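Local atomic coordinates of fumarylacetoacetate hydrolase (Burkholderia xenovorans, PDB entry 5TI1), a protein that probably hydrolyses fumarylacetoacetate to fumarate and acetoacetate, the last step of phenylalanine and tyrosine breakdown, with the help of a bound magnesium ion. Residues D36-N41 and Y428-G433; V27-N32 and I61-V66; E337-T342 and L402-T407. One frame throughout, in Å; residues are numbered along the deposited sequence.

Contact 1. Residues D36-N41 and Y428-G433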
ATOM      1  N   ASP B  36     -21.094 -11.994 -21.071  1.00 40.65           N
ATOM      2  CA  ASP B  36     -20.606 -10.789 -20.406  1.00 39.50           C
ATOM      3  C   ASP B  36     -20.060  -9.769 -21.400  1.00 41.78           C
ATOM      4  O   ASP B  36     -20.143  -8.559 -21.153  1.00 39.69           O
ATOM      5  CB  ASP B  36     -19.516 -11.146 -19.387  1.00 38.88           C
ATOM      6  CG  ASP B  36     -20.080 -11.724 -18.097  1.00 42.68           C
ATOM      7  OD1 ASP B  36     -21.210 -11.356 -17.705  1.00 44.64           O
ATOM      8  OD2 ASP B  36     -19.392 -12.553 -17.468  1.00 43.97           O
ATOM      9  N   PHE B  37     -19.502 -10.226 -22.516  1.00 40.21           N
ATOM     10  CA  PHE B  37     -18.677  -9.362 -23.346  1.00 46.95           C
ATOM     11  C   PHE B  37     -19.387  -8.944 -24.631  1.00 42.34           C
ATOM     12  O   PHE B  37     -18.909  -9.188 -25.744  1.00 45.33           O
ATOM     13  CB  PHE B  37     -17.353 -10.073 -23.591  1.00 39.10           C
ATOM     14  CG  PHE B  37     -16.709 -10.537 -22.311  1.00 39.18           C
ATOM     15  CD1 PHE B  37     -16.453  -9.626 -21.292  1.00 39.08           C
ATOM     16  CD2 PHE B  37     -16.416 -11.879 -22.097  1.00 40.47           C
ATOM     17  CE1 PHE B  37     -15.888 -10.039 -20.096  1.00 42.12           C
ATOM     18  CE2 PHE B  37     -15.844 -12.302 -20.899  1.00 36.75           C
ATOM     19  CZ  PHE B  37     -15.578 -11.380 -19.902  1.00 41.05           C
ATOM     20  N   SER B  38     -20.537  -8.304 -24.459  1.00 43.47           N
ATOM     21  CA  SER B  38     -21.272  -7.690 -25.555  1.00 50.70           C
ATOM     22  C   SER B  38     -20.424  -6.612 -26.217  1.00 50.93           C
ATOM     23  O   SER B  38     -19.467  -6.097 -25.637  1.00 43.83           O
ATOM     24  CB  SER B  38     -22.559  -7.064 -25.026  1.00 46.65           C
ATOM     25  OG  SER B  38     -22.249  -6.270 -23.879  1.00 45.08           O
ATOM     26  N   ILE B  39     -20.809  -6.232 -27.440  1.00 47.55           N
ATOM     27  CA  ILE B  39     -20.106  -5.128 -28.091  1.00 47.76           C
ATOM     28  C   ILE B  39     -20.251  -3.847 -27.284  1.00 47.09           C
ATOM     29  O   ILE B  39     -19.466  -2.909 -27.458  1.00 46.62           O
ATOM     30  CB  ILE B  39     -20.601  -4.939 -29.542  1.00 50.34           C
ATOM     31  CG1 ILE B  39     -19.569  -4.164 -30.367  1.00 52.75           C
ATOM     32  CG2 ILE B  39     -21.952  -4.252 -29.557  1.00 52.12           C
ATOM     33  CD1 ILE B  39     -19.997  -3.900 -31.803  1.00 56.07           C
ATOM     34  N   GLN B  40     -21.235  -3.789 -26.384  1.00 47.12           N
ATOM     35  CA  GLN B  40     -21.417  -2.622 -25.533  1.00 46.54           C
ATOM     36  C   GLN B  40     -20.424  -2.580 -24.378  1.00 44.79           C
ATOM     37  O   GLN B  40     -20.278  -1.530 -23.741  1.00 44.03           O
ATOM     38  CB  GLN B  40     -22.849  -2.586 -24.985  1.00 47.69           C
ATOM     39  CG  GLN B  40     -23.924  -2.232 -26.018  1.00 50.43           C
ATOM     40  CD  GLN B  40     -24.347  -3.409 -26.878  1.00 54.81           C
ATOM     41  OE1 GLN B  40     -23.896  -4.538 -26.670  1.00 50.73           O
ATOM     42  NE2 GLN B  40     -25.230  -3.152 -27.844  1.00 54.37           N
ATOM     43  N   ASN B  41     -19.741  -3.687 -24.097  1.00 43.33           N
ATOM     44  CA  ASN B  41     -18.848  -3.751 -22.950  1.00 43.92           C
ATOM     45  C   ASN B  41     -17.479  -3.188 -23.309  1.00 43.82           C
ATOM     46  O   ASN B  41     -17.160  -2.045 -22.960  1.00 39.14           O
ATOM     47  CB  ASN B  41     -18.735  -5.190 -22.442  1.00 39.69           C
ATOM     48  CG  ASN B  41     -17.995  -5.278 -21.116  1.00 37.65           C
ATOM     49  OD1 ASN B  41     -17.390  -4.308 -20.662  1.00 36.76           O
ATOM     50  ND2 ASN B  41     -18.048  -6.440 -20.487  1.00 43.01           N
ATOM     51  N   TYR B 428     -29.271  -7.806 -23.580  1.00 56.13           N
ATOM     52  CA  TYR B 428     -27.823  -7.933 -23.545  1.00 53.91           C
ATOM     53  C   TYR B 428     -27.339  -7.690 -22.126  1.00 56.03           C
ATOM     54  O   TYR B 428     -28.100  -7.284 -21.245  1.00 52.23           O
ATOM     55  CB  TYR B 428     -27.142  -6.966 -24.516  1.00 54.56           C
ATOM     56  CG  TYR B 428     -27.138  -5.526 -24.038  1.00 54.16           C
ATOM     57  CD1 TYR B 428     -28.320  -4.803 -23.958  1.00 55.43           C
ATOM     58  CD2 TYR B 428     -25.955  -4.893 -23.669  1.00 51.68           C
ATOM     59  CE1 TYR B 428     -28.334  -3.496 -23.524  1.00 56.29           C
ATOM     60  CE2 TYR B 428     -25.958  -3.571 -23.234  1.00 53.72           C
ATOM     61  CZ  TYR B 428     -27.157  -2.873 -23.168  1.00 55.34           C
ATOM     62  OH  TYR B 428     -27.194  -1.559 -22.738  1.00 53.07           O
ATOM     63  N   ARG B 429     -26.048  -7.943 -21.922  1.00 50.12           N
ATOM     64  CA  ARG B 429     -25.396  -7.734 -20.643  1.00 47.80           C
ATOM     65  C   ARG B 429     -24.082  -6.992 -20.841  1.00 46.26           C
ATOM     66  O   ARG B 429     -23.472  -7.018 -21.913  1.00 46.83           O
ATOM     67  CB  ARG B 429     -25.123  -9.064 -19.918  1.00 54.72           C
ATOM     68  CG  ARG B 429     -26.369  -9.827 -19.520  1.00 56.06           C
ATOM     69  CD  ARG B 429     -26.019 -11.060 -18.709  1.00 52.43           C
ATOM     70  NE  ARG B 429     -27.217 -11.730 -18.214  1.00 57.65           N
ATOM     71  CZ  ARG B 429     -27.197 -12.848 -17.497  1.00 51.59           C
ATOM     72  NH1 ARG B 429     -26.040 -13.414 -17.193  1.00 46.85           N
ATOM     73  NH2 ARG B 429     -28.328 -13.396 -17.076  1.00 54.79           N
ATOM     74  N   VAL B 430     -23.665  -6.318 -19.780  1.00 44.88           N
ATOM     75  CA  VAL B 430     -22.341  -5.722 -19.657  1.00 43.13           C
ATOM     76  C   VAL B 430     -21.767  -6.348 -18.397  1.00 41.38           C
ATOM     77  O   VAL B 430     -22.149  -5.972 -17.284  1.00 43.55           O
ATOM     78  CB  VAL B 430     -22.400  -4.191 -19.572  1.00 43.29           C
ATOM     79  CG1 VAL B 430     -21.040  -3.589 -19.224  1.00 41.38           C
ATOM     80  CG2 VAL B 430     -22.906  -3.632 -20.882  1.00 46.30           C
ATOM     81  N   GLY B 431     -20.897  -7.350 -18.562  1.00 47.10           N
ATOM     82  CA  GLY B 431     -20.507  -8.222 -17.478  1.00 45.46           C
ATOM     83  C   GLY B 431     -19.023  -8.163 -17.145  1.00 43.40           C
ATOM     84  O   GLY B 431     -18.218  -7.546 -17.851  1.00 38.19           O
ATOM     85  N   PHE B 432     -18.666  -8.846 -16.058  1.00 38.14           N
ATOM     86  CA  PHE B 432     -17.349  -8.706 -15.447  1.00 41.73           C
ATOM     87  C   PHE B 432     -16.496  -9.969 -15.524  1.00 44.71           C
ATOM     88  O   PHE B 432     -15.353  -9.962 -15.042  1.00 44.56           O
ATOM     89  CB  PHE B 432     -17.505  -8.278 -13.983  1.00 33.57           C
ATOM     90  CG  PHE B 432     -17.842  -6.830 -13.809  1.00 33.87           C
ATOM     91  CD1 PHE B 432     -19.132  -6.378 -14.011  1.00 35.42           C
ATOM     92  CD2 PHE B 432     -16.866  -5.920 -13.423  1.00 32.67           C
ATOM     93  CE1 PHE B 432     -19.447  -5.047 -13.841  1.00 42.24           C
ATOM     94  CE2 PHE B 432     -17.175  -4.578 -13.256  1.00 32.98           C
ATOM     95  CZ  PHE B 432     -18.461  -4.145 -13.461  1.00 36.31           C
ATOM     96  N   GLY B 433     -17.001 -11.047 -16.120  1.00 34.31           N
ATOM     97  CA  GLY B 433     -16.219 -12.271 -16.038  1.00 33.52           C
ATOM     98  C   GLY B 433     -16.279 -12.849 -14.632  1.00 34.60           C
ATOM     99  O   GLY B 433     -17.269 -12.694 -13.908  1.00 33.37           O
TER
HETATM  100  O   HOH W   1     -19.821 -12.855 -15.030  1.00 30.17           O
HETATM  101  O   HOH W   2     -23.580 -12.953 -17.791  1.00 40.20           O
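Asp36 meets Gly431 and Gly433 with both its backbone and its carboxylate. Gly431 N donates to Asp36 O at 3.0 Å, while Gly433 N reaches Asp36 OD2 at 3.1 Å from above the carboxylate plane. Gly431, with no side chain, lets the acid lie close against the strand, Asp36 OD1 coming to 3.2 Å from Gly431 CA. Gly433, whose backbone angles suit a glycine, passes near the Phe37 ring, with 4.0 Å between Gly433 CA and Phe37 CZ.

Asn41 ties the loop to itself and to the strand. Its CG is anti to the backbone N (chi1 -171°), and from there ND2 gives one bond to a lone pair of Gly431 O, 2.9 Å away, and another to Asp36 O, which thus accepts from two donors. Ser38 OG is modelled implausibly close to Arg429 O, so the details of that bond are doubtful. Beside it, Gln40 lays its bent chain against Tyr428, with Gln40 CG 3.7 Å from Tyr428 CE2 and amide and ring planes 42° apart; the amide NE2 is held by the carbonyls of Asp20 and Arg23.

Further out, a water bridges Asp36 OD1 and Arg429 NH1, whose guanidinium also bonds Gln424 and makes a cation-pi contact with Trp422. The loop 36-41 thereby docks on the start of strand 429-440, paired with strand 416-424, while Val430, Phe432 and Asn41 pack on Val291 of strand 284-292.

Contact 2. Residues V27-N32 and I61-V66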
ATOM      1  N   VAL B  27     -18.477 -10.549 -34.360  1.00 54.64           N
ATOM      2  CA  VAL B  27     -18.052 -11.636 -33.472  1.00 52.70           C
ATOM      3  C   VAL B  27     -19.336 -12.217 -32.888  1.00 58.11           C
ATOM      4  O   VAL B  27     -19.944 -11.619 -32.001  1.00 52.44           O
ATOM      5  CB  VAL B  27     -17.097 -11.149 -32.377  1.00 50.16           C
ATOM      6  CG1 VAL B  27     -16.622 -12.315 -31.510  1.00 48.29           C
ATOM      7  CG2 VAL B  27     -15.913 -10.400 -32.986  1.00 49.95           C
ATOM      8  N   GLU B  28     -19.780 -13.366 -33.403  1.00 54.38           N
ATOM      9  CA  GLU B  28     -21.133 -13.818 -33.084  1.00 65.90           C
ATOM     10  C   GLU B  28     -21.297 -14.117 -31.598  1.00 53.37           C
ATOM     11  O   GLU B  28     -22.337 -13.797 -31.010  1.00 53.77           O
ATOM     12  CB  GLU B  28     -21.513 -15.046 -33.916  1.00 67.93           C
ATOM     13  CG  GLU B  28     -22.992 -15.411 -33.785  1.00 74.34           C
ATOM     14  CD  GLU B  28     -23.928 -14.249 -34.143  1.00 81.39           C
ATOM     15  OE1 GLU B  28     -23.677 -13.560 -35.159  1.00 79.24           O
ATOM     16  OE2 GLU B  28     -24.911 -14.021 -33.401  1.00 84.14           O
ATOM     17  N   SER B  29     -20.291 -14.742 -30.973  1.00 53.63           N
ATOM     18  CA  SER B  29     -20.377 -15.001 -29.539  1.00 49.42           C
ATOM     19  C   SER B  29     -20.645 -13.717 -28.749  1.00 48.63           C
ATOM     20  O   SER B  29     -21.251 -13.758 -27.673  1.00 47.95           O
ATOM     21  CB  SER B  29     -19.096 -15.686 -29.049  1.00 48.66           C
ATOM     22  OG  SER B  29     -17.941 -14.924 -29.355  1.00 49.96           O
ATOM     23  N   ALA B  30     -20.244 -12.564 -29.287  1.00 48.88           N
ATOM     24  CA  ALA B  30     -20.475 -11.300 -28.593  1.00 50.86           C
ATOM     25  C   ALA B  30     -21.949 -10.939 -28.533  1.00 55.85           C
ATOM     26  O   ALA B  30     -22.330 -10.070 -27.740  1.00 51.86           O
ATOM     27  CB  ALA B  30     -19.699 -10.171 -29.270  1.00 48.32           C
ATOM     28  N   ASN B  31     -22.779 -11.585 -29.353  1.00 59.12           N
ATOM     29  CA  ASN B  31     -24.200 -11.285 -29.448  1.00 61.79           C
ATOM     30  C   ASN B  31     -25.053 -12.215 -28.603  1.00 54.04           C
ATOM     31  O   ASN B  31     -26.280 -12.083 -28.612  1.00 55.81           O
ATOM     32  CB  ASN B  31     -24.644 -11.342 -30.910  1.00 56.71           C
ATOM     33  CG  ASN B  31     -23.911 -10.332 -31.768  1.00 57.05           C
ATOM     34  OD1 ASN B  31     -23.575  -9.242 -31.303  1.00 56.00           O
ATOM     35  ND2 ASN B  31     -23.647 -10.690 -33.017  1.00 58.60           N
ATOM     36  N   ASN B  32     -24.436 -13.150 -27.888  1.00 52.25           N
ATOM     37  CA  ASN B  32     -25.129 -13.991 -26.921  1.00 54.26           C
ATOM     38  C   ASN B  32     -25.791 -13.111 -25.863  1.00 51.67           C
ATOM     39  O   ASN B  32     -25.094 -12.341 -25.189  1.00 49.91           O
ATOM     40  CB  ASN B  32     -24.134 -14.962 -26.273  1.00 49.93           C
ATOM     41  CG  ASN B  32     -24.811 -16.068 -25.487  1.00 67.66           C
ATOM     42  OD1 ASN B  32     -25.915 -15.902 -24.966  1.00 68.28           O
ATOM     43  ND2 ASN B  32     -24.139 -17.213 -25.391  1.00 68.53           N
ATOM     44  N   ILE B  61     -14.226  -9.521 -26.335  1.00 39.43           N
ATOM     45  CA  ILE B  61     -15.415  -9.432 -27.173  1.00 41.43           C
ATOM     46  C   ILE B  61     -15.910 -10.857 -27.407  1.00 45.18           C
ATOM     47  O   ILE B  61     -15.167 -11.714 -27.904  1.00 42.40           O
ATOM     48  CB  ILE B  61     -15.119  -8.668 -28.481  1.00 44.44           C
ATOM     49  CG1 ILE B  61     -16.406  -8.447 -29.280  1.00 45.13           C
ATOM     50  CG2 ILE B  61     -14.009  -9.333 -29.298  1.00 44.81           C
ATOM     51  CD1 ILE B  61     -17.292  -7.380 -28.676  1.00 45.26           C
ATOM     52  N   GLY B  62     -17.147 -11.133 -26.991  1.00 43.56           N
ATOM     53  CA  GLY B  62     -17.638 -12.500 -27.027  1.00 43.24           C
ATOM     54  C   GLY B  62     -16.703 -13.412 -26.261  1.00 45.64           C
ATOM     55  O   GLY B  62     -16.186 -13.058 -25.194  1.00 41.82           O
ATOM     56  N   ASP B  63     -16.445 -14.592 -26.826  1.00 45.69           N
ATOM     57  CA  ASP B  63     -15.510 -15.533 -26.227  1.00 47.41           C
ATOM     58  C   ASP B  63     -14.068 -15.304 -26.691  1.00 45.58           C
ATOM     59  O   ASP B  63     -13.215 -16.172 -26.490  1.00 40.69           O
ATOM     60  CB  ASP B  63     -15.961 -16.979 -26.506  1.00 46.73           C
ATOM     61  CG  ASP B  63     -16.009 -17.315 -27.990  1.00 57.92           C
ATOM     62  OD1 ASP B  63     -15.505 -16.521 -28.811  1.00 66.04           O
ATOM     63  OD2 ASP B  63     -16.561 -18.386 -28.343  1.00 62.17           O
ATOM     64  N   SER B  64     -13.775 -14.155 -27.291  1.00 40.26           N
ATOM     65  CA  SER B  64     -12.458 -13.890 -27.848  1.00 43.31           C
ATOM     66  C   SER B  64     -11.838 -12.647 -27.202  1.00 42.36           C
ATOM     67  O   SER B  64     -12.368 -12.077 -26.243  1.00 40.06           O
ATOM     68  CB  SER B  64     -12.550 -13.752 -29.370  1.00 42.00           C
ATOM     69  OG  SER B  64     -12.870 -14.998 -29.962  1.00 45.32           O
ATOM     70  N   ILE B  65     -10.688 -12.240 -27.733  1.00 42.66           N
ATOM     71  CA  ILE B  65      -9.940 -11.082 -27.253  1.00 45.76           C
ATOM     72  C   ILE B  65      -9.397 -10.352 -28.467  1.00 45.61           C
ATOM     73  O   ILE B  65      -8.854 -10.982 -29.381  1.00 39.77           O
ATOM     74  CB  ILE B  65      -8.771 -11.478 -26.326  1.00 35.90           C
ATOM     75  CG1 ILE B  65      -9.249 -12.317 -25.142  1.00 36.73           C
ATOM     76  CG2 ILE B  65      -8.025 -10.253 -25.849  1.00 35.00           C
ATOM     77  CD1 ILE B  65      -8.088 -12.927 -24.320  1.00 33.43           C
ATOM     78  N   VAL B  66      -9.536  -9.035 -28.484  1.00 39.11           N
ATOM     79  CA  VAL B  66      -8.907  -8.214 -29.510  1.00 41.93           C
ATOM     80  C   VAL B  66      -7.513  -7.821 -29.031  1.00 38.83           C
ATOM     81  O   VAL B  66      -7.350  -7.266 -27.939  1.00 38.37           O
ATOM     82  CB  VAL B  66      -9.752  -6.974 -29.831  1.00 41.10           C
ATOM     83  CG1 VAL B  66      -9.046  -6.142 -30.857  1.00 42.28           C
ATOM     84  CG2 VAL B  66     -11.127  -7.388 -30.336  1.00 46.87           C
TER
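Ser29 and Asp63 supply the polar part of this contact, which lies away from the annotated sites. Asp63 N points almost straight at Ser29 OG, 3.0 Å away with an N-H...O angle of 168°. The serine hydroxyl stands between its own backbone N and carbonyl carbon (chi1 56°), which turns it from the 3-10 segment 28-31 toward the turn. Asp63 folds its carboxylate back over the same serine, bringing Asp63 CG within 3.6 Å of Ser29 CB. A short polar side chain suits position 29, since it can accept from a backbone N-H while lying against the turn.

Backbone packing comes next. Residues 61-64 form a type II' beta turn, closed by paired backbone bonds between Ile61 and Ser64. Gly62 CA comes 3.5 Å from Ala30 N and 3.4 Å from Ser29 OG. Gly62, without a side chain, allows this close approach and also adopts the positive phi of the turn's first corner.

The apolar part centres on Ile61. Its CG1 is anti to the backbone N (chi1 -174°), and this branch reaches Ala30 CB at 3.7 Å. Val27 CB lies farther off, 4.2 Å from Ile61 CG1, and Val27 CG1 approaches Ile61 O. The Ala30 methyl also lies against Gly62 N, and its small size suits so close a fit. Beyond the pair, Ile61 rests on Leu116 of helix 102-116 and Val27 on Leu134 of strand 134-136.

A hydrogen bond from a backbone N-H to a serine hydroxyl, beside aliphatic contacts, suggests an attachment of close fit with a directional polar tie, the hydroxyl satisfying the turn N-H and probably helping to orient the 3-10 segment on the hairpin.

Contact 3. Residues E337-T342 and L402-T407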
ATOM      1  N   GLU B 337     -20.560 -29.761  -9.735  1.00 43.99           N
ATOM      2  CA  GLU B 337     -21.154 -28.464 -10.035  1.00 44.63           C
ATOM      3  C   GLU B 337     -21.085 -27.545  -8.821  1.00 42.55           C
ATOM      4  O   GLU B 337     -21.199 -27.988  -7.672  1.00 40.25           O
ATOM      5  CB  GLU B 337     -22.624 -28.600 -10.484  1.00 43.61           C
ATOM      6  CG  GLU B 337     -22.850 -29.509 -11.683  1.00 54.95           C
ATOM      7  CD  GLU B 337     -22.247 -28.967 -12.968  1.00 66.47           C
ATOM      8  OE1 GLU B 337     -21.999 -27.745 -13.046  1.00 72.69           O
ATOM      9  OE2 GLU B 337     -22.025 -29.767 -13.902  1.00 70.96           O
ATOM     10  N   ALA B 338     -20.907 -26.255  -9.090  1.00 40.50           N
ATOM     11  CA  ALA B 338     -20.875 -25.260  -8.028  1.00 39.39           C
ATOM     12  C   ALA B 338     -22.290 -24.921  -7.590  1.00 42.37           C
ATOM     13  O   ALA B 338     -23.249 -25.057  -8.353  1.00 47.58           O
ATOM     14  CB  ALA B 338     -20.150 -23.994  -8.489  1.00 37.22           C
ATOM     15  N   SER B 339     -22.416 -24.490  -6.341  1.00 40.97           N
ATOM     16  CA  SER B 339     -23.699 -24.079  -5.783  1.00 40.96           C
ATOM     17  C   SER B 339     -23.664 -22.584  -5.496  1.00 38.98           C
ATOM     18  O   SER B 339     -22.705 -22.085  -4.896  1.00 37.67           O
ATOM     19  CB  SER B 339     -24.008 -24.867  -4.509  1.00 43.05           C
ATOM     20  OG  SER B 339     -23.980 -26.265  -4.763  1.00 44.12           O
ATOM     21  N   THR B 340     -24.690 -21.866  -5.939  1.00 40.19           N
ATOM     22  CA  THR B 340     -24.746 -20.435  -5.649  1.00 45.31           C
ATOM     23  C   THR B 340     -25.058 -20.222  -4.172  1.00 40.24           C
ATOM     24  O   THR B 340     -25.943 -20.873  -3.613  1.00 41.46           O
ATOM     25  CB  THR B 340     -25.788 -19.744  -6.528  1.00 50.90           C
ATOM     26  OG1 THR B 340     -25.452 -19.929  -7.912  1.00 50.39           O
ATOM     27  CG2 THR B 340     -25.825 -18.254  -6.224  1.00 41.23           C
ATOM     28  N   ILE B 341     -24.305 -19.344  -3.522  1.00 39.13           N
ATOM     29  CA  ILE B 341     -24.488 -19.095  -2.098  1.00 42.66           C
ATOM     30  C   ILE B 341     -24.995 -17.691  -1.803  1.00 44.16           C
ATOM     31  O   ILE B 341     -25.474 -17.448  -0.682  1.00 40.50           O
ATOM     32  CB  ILE B 341     -23.193 -19.365  -1.308  1.00 37.79           C
ATOM     33  CG1 ILE B 341     -22.077 -18.409  -1.759  1.00 37.43           C
ATOM     34  CG2 ILE B 341     -22.811 -20.847  -1.429  1.00 37.55           C
ATOM     35  CD1 ILE B 341     -20.922 -18.300  -0.771  1.00 39.20           C
ATOM     36  N   THR B 342     -24.903 -16.760  -2.750  1.00 41.41           N
ATOM     37  CA  THR B 342     -25.537 -15.466  -2.558  1.00 42.99           C
ATOM     38  C   THR B 342     -25.759 -14.805  -3.913  1.00 45.67           C
ATOM     39  O   THR B 342     -25.070 -15.116  -4.889  1.00 39.78           O
ATOM     40  CB  THR B 342     -24.706 -14.569  -1.632  1.00 42.06           C
ATOM     41  OG1 THR B 342     -25.478 -13.419  -1.268  1.00 42.64           O
ATOM     42  CG2 THR B 342     -23.395 -14.142  -2.298  1.00 37.44           C
ATOM     43  N   LEU B 402     -25.762 -26.414   0.706  1.00 42.62           N
ATOM     44  CA  LEU B 402     -25.349 -26.198  -0.677  1.00 41.83           C
ATOM     45  C   LEU B 402     -26.311 -26.900  -1.625  1.00 43.79           C
ATOM     46  O   LEU B 402     -26.672 -28.059  -1.406  1.00 44.98           O
ATOM     47  CB  LEU B 402     -23.923 -26.705  -0.905  1.00 40.15           C
ATOM     48  CG  LEU B 402     -22.761 -25.974  -0.233  1.00 38.68           C
ATOM     49  CD1 LEU B 402     -21.448 -26.688  -0.491  1.00 37.32           C
ATOM     50  CD2 LEU B 402     -22.681 -24.524  -0.702  1.00 38.18           C
ATOM     51  N   ARG B 403     -26.705 -26.191  -2.690  1.00 43.53           N
ATOM     52  CA  ARG B 403     -27.696 -26.699  -3.633  1.00 48.26           C
ATOM     53  C   ARG B 403     -27.315 -28.070  -4.190  1.00 47.87           C
ATOM     54  O   ARG B 403     -28.175 -28.942  -4.344  1.00 46.10           O
ATOM     55  CB  ARG B 403     -27.886 -25.686  -4.764  1.00 54.61           C
ATOM     56  CG  ARG B 403     -28.433 -26.250  -6.067  1.00 55.43           C
ATOM     57  CD  ARG B 403     -29.930 -26.427  -6.054  1.00 60.20           C
ATOM     58  NE  ARG B 403     -30.438 -26.501  -7.422  1.00 69.38           N
ATOM     59  CZ  ARG B 403     -31.724 -26.520  -7.753  1.00 74.71           C
ATOM     60  NH1 ARG B 403     -32.660 -26.472  -6.812  1.00 79.43           N
ATOM     61  NH2 ARG B 403     -32.074 -26.586  -9.030  1.00 74.60           N
ATOM     62  N   GLU B 404     -26.038 -28.283  -4.494  1.00 47.23           N
ATOM     63  CA  GLU B 404     -25.584 -29.566  -5.021  1.00 48.15           C
ATOM     64  C   GLU B 404     -25.236 -30.575  -3.934  1.00 45.45           C
ATOM     65  O   GLU B 404     -24.890 -31.715  -4.261  1.00 44.25           O
ATOM     66  CB  GLU B 404     -24.374 -29.365  -5.940  1.00 41.42           C
ATOM     67  CG  GLU B 404     -24.675 -28.464  -7.134  1.00 43.86           C
ATOM     68  CD  GLU B 404     -25.793 -29.014  -7.990  1.00 56.43           C
ATOM     69  OE1 GLU B 404     -25.760 -30.225  -8.295  1.00 56.32           O
ATOM     70  OE2 GLU B 404     -26.712 -28.241  -8.348  1.00 54.66           O
ATOM     71  N   GLY B 405     -25.331 -30.199  -2.661  1.00 46.59           N
ATOM     72  CA  GLY B 405     -25.015 -31.118  -1.580  1.00 46.66           C
ATOM     73  C   GLY B 405     -23.923 -30.611  -0.658  1.00 41.26           C
ATOM     74  O   GLY B 405     -22.952 -29.995  -1.109  1.00 39.88           O
ATOM     75  N   GLY B 406     -24.076 -30.858   0.636  1.00 41.72           N
ATOM     76  CA  GLY B 406     -23.094 -30.448   1.613  1.00 40.65           C
ATOM     77  C   GLY B 406     -23.521 -29.196   2.359  1.00 43.24           C
ATOM     78  O   GLY B 406     -24.434 -28.470   1.954  1.00 41.74           O
ATOM     79  N   THR B 407     -22.840 -28.939   3.477  1.00 41.21           N
ATOM     80  CA  THR B 407     -23.128 -27.773   4.302  1.00 40.69           C
ATOM     81  C   THR B 407     -21.846 -26.988   4.550  1.00 41.61           C
ATOM     82  O   THR B 407     -20.765 -27.566   4.684  1.00 38.10           O
ATOM     83  CB  THR B 407     -23.783 -28.178   5.641  1.00 42.09           C
ATOM     84  OG1 THR B 407     -22.857 -28.931   6.431  1.00 54.59           O
ATOM     85  CG2 THR B 407     -25.024 -29.033   5.392  1.00 43.75           C
TER
HETATM   86  O   HOH W   3     -26.574 -23.246  -2.441  1.00 45.89           O
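Ser339 turns its OG anti to its carbonyl carbon (chi1 -56°), which aims the hydroxyl at the turn 402-405, and Glu404 bends back at chi2 (-59°) to lay its aliphatic part over the same hydroxyl. Glu404 N donates to Ser339 OG over 2.9 Å with an N-H...O angle of 159°. The neighbouring Arg403 N is also near the hydroxyl, but its angle is too poor for a bond. Serine suits this place because its short arm lets strand and turn approach closely, its OG taking up an N-H at the second corner of the turn.

The methylenes of Glu404 add further contacts. Glu404 CG comes 3.3 Å from Ser339 OG and lies 3.5 Å from Glu337 O. Toward solvent, Glu337 CB meets Glu404 CG at 3.9 Å, and the two acids then part: Glu337 OE1 and Glu404 OE1 are 6.5 Å apart, so like charges would probably repel only modestly at this exposed margin.

Arg403 brings its CB against Ser339 and sends the rest of its chain away from the strand. Its backbone N, unused by the serine, donates a hydrogen bond to a water 3.0 Å from Arg403 N, and that water donates in turn to Thr340 O. On the inner side Leu402 CD2 touches Ile341 CG2 at 3.8 Å, the two side chains lying side by side and pointing the same way; Ile341 continues onto Leu389 and Leu392 of helix 389-392.

Residues 402-405 form a type I beta turn, with Gly405 N bonded to Leu402 O; Leu402 N also bonds Gly406 O, closing the loop between the short strands 400-401 and 407-408. The turn is fastened to the beginning of strand 339-345, which pairs antiparallel with strand 321-331 in the C-terminal FAA hydrolase region.

Contacts 1 and 2 are neighbours, their centres about 9 Å apart, and they touch directly: Phe37 O lies 2.9 Å from Gly62 N, a probable hydrogen bond, and Ile61 CD1 packs on Ile39 CA. Both dock parts of the segment between helix 13-17 and strand 44-49, contact 1 on the C-terminal region's sheet and contact 2 on the N-terminal hairpin. Contact 3 stands apart, its centre about 26 Å from that of contact 1, although both reach the same sheet. Contact 1 is buried and rich in hydrogen bonds; contacts 2 and 3 are partly buried, each combining a backbone N-H accepted by a serine hydroxyl with aliphatic packing, contact 3 adding exposed charged residues.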